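Local coordinates for hydroxyethylthiazole kinase (Pyrococcus horikoshii, PDB 3HPD), which probably phosphorylates the hydroxyl group of 4-methyl-5-beta-hydroxyethylthiazole at the expense of ATP, with magnesium as cofactor, for the biosynthesis of thiamine diphosphate, at residues Thr151-Arg156 with Tyr170-Gly174; Phe121-Ser125 with Glu146-Leu150; His45-Leu50 with Gly70-Ser74; Met75-Glu80 with Glu108-Gly113; Ile223-Lys227 with Val253-Ala258. All coordinates share one frame; numbering follows the deposited sequence.

Contact 1 of 5, residues Thr151-Arg156 with Tyr170-Gly174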
# COMPACT_ATOMS: atom_id res chain seq x y z
N THR A 151 -19.84 22.92 -10.11
CA THR A 151 -18.59 23.41 -9.54
C THR A 151 -18.79 24.78 -8.90
O THR A 151 -18.38 25.01 -7.77
CB THR A 151 -17.50 23.49 -10.61
OG1 THR A 151 -17.38 22.22 -11.26
CG2 THR A 151 -16.16 23.84 -9.99
N MET A 152 -19.42 25.69 -9.64
CA MET A 152 -19.66 27.05 -9.15
C MET A 152 -20.57 27.10 -7.93
O MET A 152 -20.24 27.77 -6.95
CB MET A 152 -20.29 27.93 -10.23
CG MET A 152 -20.63 29.33 -9.73
SD MET A 152 -22.16 30.02 -10.38
CE MET A 152 -23.15 30.20 -8.87
N ASN A 153 -21.71 26.43 -8.01
CA ASN A 153 -22.66 26.43 -6.89
C ASN A 153 -22.05 25.85 -5.64
O ASN A 153 -22.27 26.35 -4.53
CB ASN A 153 -23.94 25.67 -7.25
CG ASN A 153 -24.80 26.41 -8.26
OD1 ASN A 153 -24.90 27.63 -8.21
ND2 ASN A 153 -25.45 25.66 -9.15
N ALA A 154 -21.26 24.78 -5.80
CA ALA A 154 -20.62 24.14 -4.66
C ALA A 154 -19.57 25.07 -4.07
O ALA A 154 -19.42 25.15 -2.85
CB ALA A 154 -19.97 22.83 -5.09
N ALA A 155 -18.85 25.79 -4.92
CA ALA A 155 -17.82 26.72 -4.45
C ALA A 155 -18.43 27.84 -3.61
O ALA A 155 -17.87 28.23 -2.59
CB ALA A 155 -17.06 27.31 -5.63
N ARG A 156 -19.58 28.34 -4.03
CA ARG A 156 -20.24 29.41 -3.29
C ARG A 156 -20.89 28.84 -2.02
O ARG A 156 -20.84 29.45 -0.95
CB ARG A 156 -21.29 30.09 -4.15
CG ARG A 156 -20.73 30.66 -5.44
CD ARG A 156 -21.69 31.66 -6.07
NE ARG A 156 -21.14 32.21 -7.31
CZ ARG A 156 -21.43 33.42 -7.78
NH1 ARG A 156 -22.26 34.21 -7.11
NH2 ARG A 156 -20.89 33.84 -8.91
N TYR A 170 -13.49 20.80 -14.03
CA TYR A 170 -13.88 22.19 -13.82
C TYR A 170 -13.44 22.59 -12.42
O TYR A 170 -13.61 21.84 -11.46
CB TYR A 170 -15.40 22.37 -13.97
CG TYR A 170 -15.82 22.34 -15.41
CD1 TYR A 170 -15.60 23.44 -16.24
CD2 TYR A 170 -16.38 21.20 -15.97
CE1 TYR A 170 -15.91 23.39 -17.60
CE2 TYR A 170 -16.69 21.13 -17.32
CZ TYR A 170 -16.45 22.23 -18.13
OH TYR A 170 -16.74 22.17 -19.47
N VAL A 171 -12.84 23.77 -12.32
CA VAL A 171 -12.36 24.29 -11.04
C VAL A 171 -12.89 25.71 -10.91
O VAL A 171 -12.78 26.50 -11.85
CB VAL A 171 -10.82 24.34 -11.02
CG1 VAL A 171 -10.33 24.57 -9.59
CG2 VAL A 171 -10.25 23.06 -11.59
N SER A 172 -13.46 26.02 -9.75
CA SER A 172 -14.00 27.36 -9.54
C SER A 172 -13.91 27.79 -8.08
O SER A 172 -13.99 26.97 -7.17
CB SER A 172 -15.47 27.41 -9.98
OG SER A 172 -16.01 28.72 -9.80
N ASP A 173 -13.75 29.09 -7.87
CA ASP A 173 -13.68 29.64 -6.53
C ASP A 173 -14.96 30.45 -6.31
O ASP A 173 -15.09 31.19 -5.34
CB ASP A 173 -12.45 30.54 -6.36
CG ASP A 173 -12.47 31.77 -7.25
OD1 ASP A 173 -13.41 31.91 -8.06
OD2 ASP A 173 -11.54 32.60 -7.13
N GLY A 174 -15.90 30.30 -7.24
CA GLY A 174 -17.16 31.01 -7.15
C GLY A 174 -17.23 32.23 -8.05
O GLY A 174 -18.32 32.65 -8.45
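Thr151 lays a methyl on the strand: its CG2 lies 3.5 Å from Ser172 N, while OG1 of Thr151 comes to 3.4 Å from CB of Tyr170. The methyl reaches the strand because it stands opposite the Thr151 nitrogen (chi1 -54°, with OG1 beside that nitrogen), and the hydroxyl is bonded back to Ala147 O in the preceding helical turn. One turn onward, CB of Ala155 sits 3.5 Å from Ser172 O and 3.6 Å from Gly174 N. Where the chain leaves the strand, Arg156 stretches out from CG to NE and offers NH2 to Gly174 O at 2.9 Å, a weak bond bent to 118°. In the second shell, Ser172 OG accepts from Gly174 N at 3.0 Å, forming an ST turn, and is also bonded to Thr177 OG1 and Arg176 O in the hairpin that leads to strand 177-180. Gly174 has a positive phi, at which a CB would run into the preceding carbonyl oxygen and crowd Arg156 CG. Ser172 OG and Gly174 N are thus served within the hairpin, and helix 144-157 meets the strand chiefly by close apolar packing, with one weak bond from Arg156.

Contact 2 of 5, residues Phe121-Ser125 with Glu146-Leu150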
# COMPACT_ATOMS: atom_id res chain seq x y z
N PHE A 121 -18.25 14.12 -10.10
CA PHE A 121 -19.60 14.66 -10.18
C PHE A 121 -20.55 14.12 -9.12
O PHE A 121 -21.24 14.89 -8.45
CB PHE A 121 -20.20 14.41 -11.57
CG PHE A 121 -21.45 15.20 -11.83
CD1 PHE A 121 -21.38 16.47 -12.38
CD2 PHE A 121 -22.69 14.68 -11.49
CE1 PHE A 121 -22.53 17.22 -12.59
CE2 PHE A 121 -23.85 15.43 -11.69
CZ PHE A 121 -23.77 16.70 -12.25
N GLY A 122 -20.60 12.80 -8.97
CA GLY A 122 -21.49 12.20 -7.99
C GLY A 122 -21.23 12.64 -6.56
O GLY A 122 -22.17 12.94 -5.81
N GLU A 123 -19.96 12.70 -6.18
CA GLU A 123 -19.58 13.10 -4.82
C GLU A 123 -19.93 14.55 -4.51
O GLU A 123 -20.54 14.84 -3.48
CB GLU A 123 -18.08 12.86 -4.60
CG GLU A 123 -17.67 11.40 -4.83
CD GLU A 123 -16.16 11.20 -4.84
OE1 GLU A 123 -15.43 12.12 -5.25
OE2 GLU A 123 -15.71 10.09 -4.46
N ILE A 124 -19.56 15.46 -5.40
CA ILE A 124 -19.85 16.87 -5.17
C ILE A 124 -21.35 17.17 -5.27
O ILE A 124 -21.87 17.98 -4.51
CB ILE A 124 -19.09 17.78 -6.16
CG1 ILE A 124 -17.59 17.48 -6.08
CG2 ILE A 124 -19.35 19.24 -5.82
CD1 ILE A 124 -17.00 17.56 -4.67
N SER A 125 -22.05 16.51 -6.18
CA SER A 125 -23.48 16.75 -6.32
C SER A 125 -24.21 16.25 -5.07
O SER A 125 -25.18 16.86 -4.63
CB SER A 125 -24.03 16.05 -7.57
OG SER A 125 -23.85 14.65 -7.49
N GLU A 146 -23.52 21.28 -17.06
CA GLU A 146 -24.01 20.87 -15.76
C GLU A 146 -22.87 20.74 -14.75
O GLU A 146 -23.03 21.09 -13.58
CB GLU A 146 -24.77 19.54 -15.89
CG GLU A 146 -25.35 19.02 -14.59
CD GLU A 146 -26.23 17.80 -14.79
OE1 GLU A 146 -26.10 17.14 -15.85
OE2 GLU A 146 -27.05 17.50 -13.90
N ALA A 147 -21.73 20.23 -15.20
CA ALA A 147 -20.57 20.06 -14.32
C ALA A 147 -20.04 21.44 -13.93
O ALA A 147 -19.63 21.66 -12.79
CB ALA A 147 -19.49 19.26 -15.03
N LYS A 148 -20.05 22.36 -14.89
CA LYS A 148 -19.57 23.72 -14.64
C LYS A 148 -20.45 24.41 -13.61
O LYS A 148 -19.96 25.07 -12.70
CB LYS A 148 -19.56 24.53 -15.94
CG LYS A 148 -19.10 25.96 -15.74
CD LYS A 148 -18.87 26.69 -17.06
CE LYS A 148 -20.15 26.89 -17.83
NZ LYS A 148 -20.19 28.25 -18.46
N LYS A 149 -21.77 24.28 -13.77
CA LYS A 149 -22.71 24.89 -12.85
C LYS A 149 -22.55 24.29 -11.45
O LYS A 149 -22.60 25.00 -10.45
CB LYS A 149 -24.14 24.69 -13.35
CG LYS A 149 -25.23 25.11 -12.36
CD LYS A 149 -26.60 25.11 -13.03
CE LYS A 149 -27.74 25.11 -12.02
NZ LYS A 149 -27.72 26.29 -11.12
N LEU A 150 -22.35 22.98 -11.40
CA LEU A 150 -22.18 22.29 -10.12
C LEU A 150 -20.95 22.83 -9.39
O LEU A 150 -21.01 23.15 -8.20
CB LEU A 150 -22.02 20.78 -10.32
CG LEU A 150 -21.74 19.99 -9.04
CD1 LEU A 150 -22.88 20.18 -8.05
CD2 LEU A 150 -21.55 18.52 -9.36
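Phe121 and Leu150 join two helices, 121-131 and 144-157, packed side by side in the alpha/beta fold of the ribokinase clan, and they illustrate how a ring can be held by both face and edge. The two short segments run at 39° to each other, their axes 10.9 Å apart. Leu150 supplies the contact over the face: its CD2 methyl lies 3.9 Å from the centroid of the Phe121 ring and displaced toward the rim, a CH-pi contact. The side chain of Phe121 trails away from its own backbone nitrogen (chi1 -167°), which swings the ring across to helix 144-157. There the rim of the ring is met as well, for Phe121 CE1 is 3.9 Å from CA of Ala147 in the ring plane, and CZ of Phe121 is 3.7 Å from Glu146 CG. The carboxylate of Glu146 stands steeply against the ring, the two planes 76° apart. An alanine in place of Phe121 would probably leave Leu150 CD2 without its aromatic cover and open a gap beside Ala147 and the aliphatic part of Glu146.

Beneath this partly exposed ring the contact becomes buried. Ile124 and Leu150 both rest on Val164 of strand 161-165, so the same pair also touches the sheet, while Ala147 packs on Tyr170 of the next strand. The branch point of Leu150, CG, lies 4.1 Å from Ile124 CG2. Its CD2 methyl also reaches Ser125 CB, and the other methyl, CD1, ends 3.9 Å from Ser125 CA.

Contact 3 of 5, residues His45-Leu50 with Gly70-Ser74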
# COMPACT_ATOMS: atom_id res chain seq x y z
N HIS A 45 -1.81 10.41 11.75
CA HIS A 45 -3.20 10.57 12.18
C HIS A 45 -3.40 10.56 13.70
O HIS A 45 -4.44 10.98 14.18
CB HIS A 45 -4.05 9.45 11.58
CG HIS A 45 -3.68 8.08 12.08
ND1 HIS A 45 -2.53 7.43 11.69
CD2 HIS A 45 -4.28 7.28 12.99
CE1 HIS A 45 -2.43 6.29 12.34
NE2 HIS A 45 -3.48 6.17 13.14
N ALA A 46 -2.40 10.08 14.44
CA ALA A 46 -2.54 10.01 15.89
C ALA A 46 -2.85 11.36 16.52
O ALA A 46 -2.16 12.35 16.29
CB ALA A 46 -1.26 9.43 16.51
N GLU A 47 -3.91 11.40 17.32
CA GLU A 47 -4.30 12.65 17.97
C GLU A 47 -3.18 13.16 18.87
O GLU A 47 -3.10 14.36 19.14
CB GLU A 47 -5.60 12.44 18.76
CG GLU A 47 -6.83 12.42 17.87
CD GLU A 47 -8.09 11.99 18.60
OE1 GLU A 47 -8.37 12.54 19.69
OE2 GLU A 47 -8.79 11.10 18.08
N GLU A 48 -2.31 12.25 19.31
CA GLU A 48 -1.19 12.63 20.16
C GLU A 48 -0.11 13.44 19.45
O GLU A 48 0.75 14.02 20.11
CB GLU A 48 -0.54 11.39 20.79
CG GLU A 48 -1.39 10.70 21.84
CD GLU A 48 -2.28 9.61 21.26
OE1 GLU A 48 -2.60 9.68 20.05
OE2 GLU A 48 -2.66 8.70 22.02
N GLU A 49 -0.14 13.49 18.12
CA GLU A 49 0.86 14.25 17.38
C GLU A 49 0.29 15.14 16.28
O GLU A 49 1.05 15.77 15.55
CB GLU A 49 1.90 13.30 16.76
CG GLU A 49 1.38 12.47 15.60
CD GLU A 49 2.45 11.58 14.98
OE1 GLU A 49 3.63 11.72 15.36
OE2 GLU A 49 2.10 10.74 14.12
N LEU A 50 -1.04 15.20 16.16
CA LEU A 50 -1.64 16.04 15.12
C LEU A 50 -1.20 17.49 15.17
O LEU A 50 -0.84 18.07 14.15
CB LEU A 50 -3.17 15.99 15.20
CG LEU A 50 -3.87 14.73 14.70
CD1 LEU A 50 -5.38 14.88 14.90
CD2 LEU A 50 -3.55 14.50 13.23
N GLY A 70 -12.52 6.35 14.50
CA GLY A 70 -11.23 6.84 14.97
C GLY A 70 -10.61 7.85 14.03
O GLY A 70 -10.15 8.91 14.46
N TRP A 71 -10.58 7.53 12.74
CA TRP A 71 -10.00 8.45 11.76
C TRP A 71 -10.83 9.71 11.60
O TRP A 71 -10.29 10.78 11.34
CB TRP A 71 -9.83 7.75 10.41
CG TRP A 71 -8.71 6.75 10.42
CD1 TRP A 71 -8.70 5.53 11.04
CD2 TRP A 71 -7.41 6.91 9.83
NE1 TRP A 71 -7.47 4.93 10.89
CE2 TRP A 71 -6.66 5.76 10.15
CE3 TRP A 71 -6.81 7.92 9.07
CZ2 TRP A 71 -5.34 5.58 9.73
CZ3 TRP A 71 -5.49 7.75 8.66
CH2 TRP A 71 -4.77 6.59 8.99
N ARG A 72 -12.14 9.59 11.77
CA ARG A 72 -13.02 10.75 11.65
C ARG A 72 -12.63 11.78 12.71
O ARG A 72 -12.54 12.98 12.43
CB ARG A 72 -14.48 10.35 11.86
CG ARG A 72 -15.47 11.50 11.63
CD ARG A 72 -16.85 11.16 12.15
NE ARG A 72 -16.92 11.26 13.61
CZ ARG A 72 -16.98 12.42 14.27
NH1 ARG A 72 -17.00 13.56 13.61
NH2 ARG A 72 -17.00 12.42 15.60
N ARG A 73 -12.40 11.30 13.92
CA ARG A 73 -12.02 12.16 15.03
C ARG A 73 -10.73 12.89 14.68
O ARG A 73 -10.61 14.11 14.89
CB ARG A 73 -11.81 11.31 16.28
CG ARG A 73 -11.83 12.08 17.59
CD ARG A 73 -11.81 11.11 18.76
NE ARG A 73 -12.82 10.07 18.61
CZ ARG A 73 -12.55 8.77 18.52
NH1 ARG A 73 -11.30 8.35 18.56
NH2 ARG A 73 -13.54 7.90 18.37
N SER A 74 -9.76 12.16 14.13
CA SER A 74 -8.49 12.76 13.74
C SER A 74 -8.66 13.79 12.62
O SER A 74 -8.05 14.86 12.66
CB SER A 74 -7.50 11.68 13.29
OG SER A 74 -7.08 10.87 14.38
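Ser74 OG donates to the carbonyl oxygen of His45 over 2.6 Å, a short bond that ties the loop after strand 40-43 to helix 69-85 at one end of the ribokinase-type alpha/beta fold. The hydroxyl arrives 25° out of the carbonyl plane, and it is the neighbouring ring stack that completes the grip on His45. The imidazole lies flat on the six-membered ring of Trp71 in an offset stack, the centroids 4.2 Å apart and the planes only 12° from parallel. CB of His45 adds a CH-pi contact over the same indole ring, 4.0 Å from its centroid. A chi1 of 65° places the imidazole between the backbone nitrogen and carbonyl carbon of His45, where it can cover the indole.

The stack belongs to the subunit interface as well as to the fold: His45 NE2 is hydrogen-bonded to Asp68 OD2 of the second subunit, which, with the stack, probably limits the rotation of the imidazole, and Phe24 of the same chain meets Trp71 at a steep angle. Glu49 also reaches across, to Arg102 of the second subunit. His45 lies only two residues from Met43, a predicted substrate-binding residue.

Toward the exposed side, Glu47 crosses Arg73 at about a right angle. The acid lies against the aliphatic part of the arginine, OE2 of Glu47 being 3.1 Å from Arg73 CD, whereas the salt bridge from Glu47 OE2 to Arg73 NH1 is long at 3.8 Å. On the buried side, Leu50 CD1 rests 3.5 Å from Ser74 O.

Contact 4 of 5, residues Met75-Glu80 with Glu108-Gly113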
# COMPACT_ATOMS: atom_id res chain seq x y z
N MET A 75 -9.48 13.47 11.63
CA MET A 75 -9.71 14.37 10.51
C MET A 75 -10.40 15.67 10.90
O MET A 75 -10.04 16.75 10.41
CB MET A 75 -10.52 13.66 9.43
CG MET A 75 -9.76 12.52 8.77
SD MET A 75 -10.82 11.52 7.73
CE MET A 75 -9.65 10.27 7.18
N VAL A 76 -11.39 15.58 11.78
CA VAL A 76 -12.11 16.76 12.22
C VAL A 76 -11.19 17.63 13.08
O VAL A 76 -11.18 18.85 12.95
CB VAL A 76 -13.38 16.37 13.02
CG1 VAL A 76 -13.99 17.60 13.67
CG2 VAL A 76 -14.39 15.72 12.08
N LYS A 77 -10.42 16.99 13.95
CA LYS A 77 -9.50 17.71 14.82
C LYS A 77 -8.42 18.38 13.98
O LYS A 77 -8.04 19.53 14.23
CB LYS A 77 -8.84 16.75 15.82
CG LYS A 77 -7.96 17.42 16.86
CD LYS A 77 -8.78 18.34 17.77
CE LYS A 77 -7.89 19.03 18.79
NZ LYS A 77 -8.66 19.96 19.67
N ALA A 78 -7.92 17.67 12.97
CA ALA A 78 -6.90 18.20 12.09
C ALA A 78 -7.41 19.44 11.37
O ALA A 78 -6.69 20.42 11.20
CB ALA A 78 -6.49 17.16 11.07
N THR A 79 -8.66 19.39 10.94
CA THR A 79 -9.26 20.52 10.23
C THR A 79 -9.31 21.74 11.14
O THR A 79 -9.03 22.85 10.72
CB THR A 79 -10.69 20.17 9.75
OG1 THR A 79 -10.63 19.06 8.84
CG2 THR A 79 -11.32 21.36 9.03
N GLU A 80 -9.66 21.52 12.41
CA GLU A 80 -9.73 22.63 13.34
C GLU A 80 -8.34 23.20 13.63
O GLU A 80 -8.16 24.41 13.70
CB GLU A 80 -10.43 22.17 14.63
CG GLU A 80 -11.81 21.59 14.35
CD GLU A 80 -12.53 21.09 15.59
OE1 GLU A 80 -11.85 20.58 16.50
OE2 GLU A 80 -13.77 21.20 15.63
N GLU A 108 -19.25 17.79 7.67
CA GLU A 108 -18.76 18.21 8.98
C GLU A 108 -17.44 18.96 8.81
O GLU A 108 -17.21 20.00 9.44
CB GLU A 108 -18.57 16.98 9.86
CG GLU A 108 -18.31 17.27 11.32
CD GLU A 108 -18.21 16.01 12.15
OE1 GLU A 108 -18.64 14.94 11.66
OE2 GLU A 108 -17.71 16.08 13.29
N ILE A 109 -16.57 18.43 7.96
CA ILE A 109 -15.28 19.04 7.70
C ILE A 109 -15.48 20.34 6.91
O ILE A 109 -14.84 21.36 7.18
CB ILE A 109 -14.38 18.06 6.91
CG1 ILE A 109 -14.00 16.88 7.82
CG2 ILE A 109 -13.13 18.78 6.39
CD1 ILE A 109 -13.28 15.76 7.11
N LEU A 110 -16.37 20.29 5.92
CA LEU A 110 -16.66 21.46 5.10
C LEU A 110 -17.26 22.60 5.93
O LEU A 110 -17.03 23.77 5.65
CB LEU A 110 -17.61 21.09 3.96
CG LEU A 110 -16.97 20.32 2.80
CD1 LEU A 110 -18.04 19.66 1.94
CD2 LEU A 110 -16.12 21.28 1.98
N SER A 111 -18.02 22.23 6.96
CA SER A 111 -18.65 23.23 7.82
C SER A 111 -17.58 24.02 8.57
O SER A 111 -17.72 25.22 8.79
CB SER A 111 -19.59 22.56 8.82
OG SER A 111 -20.30 23.53 9.57
N ARG A 112 -16.52 23.33 8.97
CA ARG A 112 -15.43 23.99 9.67
C ARG A 112 -14.60 24.81 8.69
O ARG A 112 -14.03 25.84 9.06
CB ARG A 112 -14.59 22.95 10.41
CG ARG A 112 -15.35 22.33 11.56
CD ARG A 112 -14.60 21.19 12.22
NE ARG A 112 -15.27 20.72 13.43
CZ ARG A 112 -16.48 20.17 13.46
NH1 ARG A 112 -17.18 20.00 12.34
NH2 ARG A 112 -16.99 19.77 14.62
N GLY A 113 -14.55 24.37 7.44
CA GLY A 113 -13.83 25.11 6.43
C GLY A 113 -12.58 24.48 5.84
O GLY A 113 -11.67 24.08 6.57
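Arg112 is gripped from its edge while a methyl lies on its face. NE of the guanidinium gives an almost straight bond (170°) to Glu80 OE2 at 2.7 Å, with the oxygen in the guanidinium plane, though NE comes to it on the anti side and tilted out of the carboxylate plane. Over one face sits Val76 CG1, 3.4 Å from Arg112 NE. At the edge, Arg112 NH1 donates to Glu108 O one turn back, 2.9 Å away and from above that carbonyl plane, so two bonds in the guanidinium plane fix its turn. The arginine chain is extended from CG to NE, which carries the charge across to helix 69-85. Glu108 OE2 is salt-bridged to Arg72 and only at long range to Arg112. A leucine in place of Arg112 would probably leave Glu80 without its mate and Glu108 O without the NH1 donor.

Deeper in, the contact turns apolar. Thr79 OG1 touches Ile109 CG2 at 3.5 Å and donates to Met75 O, which Thr79 N also serves from the opposite face. Met75 CB meets Ile109 CD1 at 4.2 Å, and Met75, Thr79 and Ile109 all rest on Ile62 of the sheet. The short segments are nearly parallel, 9° apart. Helices 69-85 and 100-112 connect strands 59-63, 89-92 and 116-120 in successive beta-alpha-beta crossovers, and such side-by-side helices over a parallel sheet are characteristic of this alpha/beta fold.

Contact 5 of 5, residues Ile223-Lys227 with Val253-Ala258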
# COMPACT_ATOMS: atom_id res chain seq x y z
N ILE A 223 -1.48 15.81 -17.78
CA ILE A 223 -0.41 15.69 -18.77
C ILE A 223 0.43 14.45 -18.46
O ILE A 223 0.84 13.73 -19.38
CB ILE A 223 0.50 16.94 -18.76
CG1 ILE A 223 -0.30 18.16 -19.23
CG2 ILE A 223 1.71 16.71 -19.67
CD1 ILE A 223 0.49 19.47 -19.24
N ALA A 224 0.69 14.21 -17.18
CA ALA A 224 1.49 13.05 -16.79
C ALA A 224 0.78 11.78 -17.27
O ALA A 224 1.42 10.82 -17.70
CB ALA A 224 1.69 13.01 -15.27
N ALA A 225 -0.55 11.80 -17.18
CA ALA A 225 -1.35 10.65 -17.61
C ALA A 225 -1.21 10.43 -19.11
O ALA A 225 -1.07 9.30 -19.58
CB ALA A 225 -2.82 10.88 -17.23
N GLU A 226 -1.26 11.51 -19.88
CA GLU A 226 -1.12 11.42 -21.33
C GLU A 226 0.26 10.89 -21.69
O GLU A 226 0.40 10.01 -22.54
CB GLU A 226 -1.33 12.79 -21.97
CG GLU A 226 -2.77 13.28 -21.90
CD GLU A 226 -2.93 14.72 -22.34
OE1 GLU A 226 -2.30 15.11 -23.34
OE2 GLU A 226 -3.69 15.47 -21.68
N LYS A 227 1.29 11.42 -21.03
CA LYS A 227 2.67 11.00 -21.28
C LYS A 227 2.90 9.55 -20.88
O LYS A 227 3.62 8.82 -21.55
CB LYS A 227 3.64 11.90 -20.52
CG LYS A 227 3.63 13.36 -20.97
CD LYS A 227 4.05 13.50 -22.43
CE LYS A 227 5.50 13.12 -22.65
NZ LYS A 227 5.88 13.20 -24.09
N VAL A 253 7.19 20.68 -21.56
CA VAL A 253 6.10 19.71 -21.65
C VAL A 253 4.76 20.39 -21.38
O VAL A 253 3.78 20.14 -22.08
CB VAL A 253 6.30 18.55 -20.66
CG1 VAL A 253 5.17 17.53 -20.81
CG2 VAL A 253 7.64 17.88 -20.93
N ILE A 254 4.71 21.26 -20.38
CA ILE A 254 3.48 21.96 -20.05
C ILE A 254 3.09 22.87 -21.22
O ILE A 254 1.93 22.92 -21.62
CB ILE A 254 3.65 22.81 -18.78
CG1 ILE A 254 3.82 21.89 -17.57
CG2 ILE A 254 2.44 23.73 -18.59
CD1 ILE A 254 4.09 22.62 -16.27
N ARG A 255 4.07 23.57 -21.77
CA ARG A 255 3.83 24.48 -22.89
C ARG A 255 3.26 23.75 -24.11
O ARG A 255 2.35 24.26 -24.77
CB ARG A 255 5.14 25.17 -23.28
CG ARG A 255 5.14 25.80 -24.67
CD ARG A 255 6.39 26.64 -24.85
NE ARG A 255 6.49 27.62 -23.78
CZ ARG A 255 7.51 27.71 -22.93
NH1 ARG A 255 8.54 26.87 -23.03
NH2 ARG A 255 7.49 28.62 -21.98
N THR A 256 3.78 22.56 -24.38
CA THR A 256 3.35 21.78 -25.53
C THR A 256 2.14 20.87 -25.32
O THR A 256 1.44 20.54 -26.29
CB THR A 256 4.52 20.92 -26.07
OG1 THR A 256 5.08 20.15 -25.01
CG2 THR A 256 5.60 21.81 -26.67
N TYR A 257 1.86 20.47 -24.08
CA TYR A 257 0.73 19.57 -23.81
C TYR A 257 -0.48 20.15 -23.08
O TYR A 257 -1.57 19.60 -23.18
CB TYR A 257 1.20 18.34 -23.02
CG TYR A 257 1.83 17.25 -23.85
CD1 TYR A 257 3.15 17.34 -24.28
CD2 TYR A 257 1.10 16.11 -24.21
CE1 TYR A 257 3.74 16.33 -25.03
CE2 TYR A 257 1.68 15.09 -24.97
CZ TYR A 257 3.00 15.21 -25.37
OH TYR A 257 3.58 14.20 -26.11
N ALA A 258 -0.29 21.23 -22.34
CA ALA A 258 -1.39 21.81 -21.59
C ALA A 258 -2.64 22.16 -22.41
O ALA A 258 -2.55 22.79 -23.46
CB ALA A 258 -0.91 23.06 -20.83
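Lys227 folds over Tyr257 in a hook that can be followed atom by atom. From CB, with CG beside the backbone nitrogen, the chain bends at chi2 (-62°) and again at chi3 (-66°), which turns it toward helix 251-257. CG passes Val253 CG1 at a loose 4.4 Å. CD then lies over one face of the Tyr257 ring, 3.9 Å from the centroid and shifted toward the hydroxyl end, a CH-pi contact. CE runs on alongside the phenol oxygen, and NZ finishes by donating to Tyr257 OH at 3.2 Å. The ammonium also has a salt bridge to Glu230 and a cation-pi contact with Trp245, while Tyr257 OH is bonded to Glu230 too, so a single carboxylate serves both tips.

The other members of the contact complete the frame of the ring. Glu226 OE1 lies at its edge, in the ring plane, 3.6 Å from Tyr257 CD2, and OE2 of Glu226 is occupied by Gly183 N and Asn182. Beneath lies a hydrophobic patch: Ile223 CG2 meets Val253 CG1 at 3.7 Å and Tyr257 CB at 3.8 Å, and Ile223 CD1 comes to 3.6 Å from Ala258 N, where helix 251-257 ends.

The two short helical segments cross at 83°, almost perpendicular. Segment 253-257 of helix 251-257 thus lies across segment 223-227 of helix 210-231, with Ile254 packed on helix 2-14, helix 235-248 covering Ala224, and strand 260-263, the last of the sheet, following directly after the contact.

In the fold
Contacts 1 and 2 share helix 144-157 and touch, for example where Ala154 packs on Ile124; contact 1 is buried and largely apolar against a strand, contact 2 a helix pair whose aromatic ring faces partly outward. Contacts 3 and 4 likewise share helix 69-85 and are joined by a short salt bridge from Arg72 to Glu108, but contact 3 binds a loop at a subunit interface through a ring stack, whereas contact 4 combines a charged rim with an apolar base on the sheet. Contact 5, partly buried, stands apart, about 34 Å from contact 4 between centres and on the opposite side of the chain's centre; its segments cross almost perpendicularly, unlike contact 4's near-parallel pair.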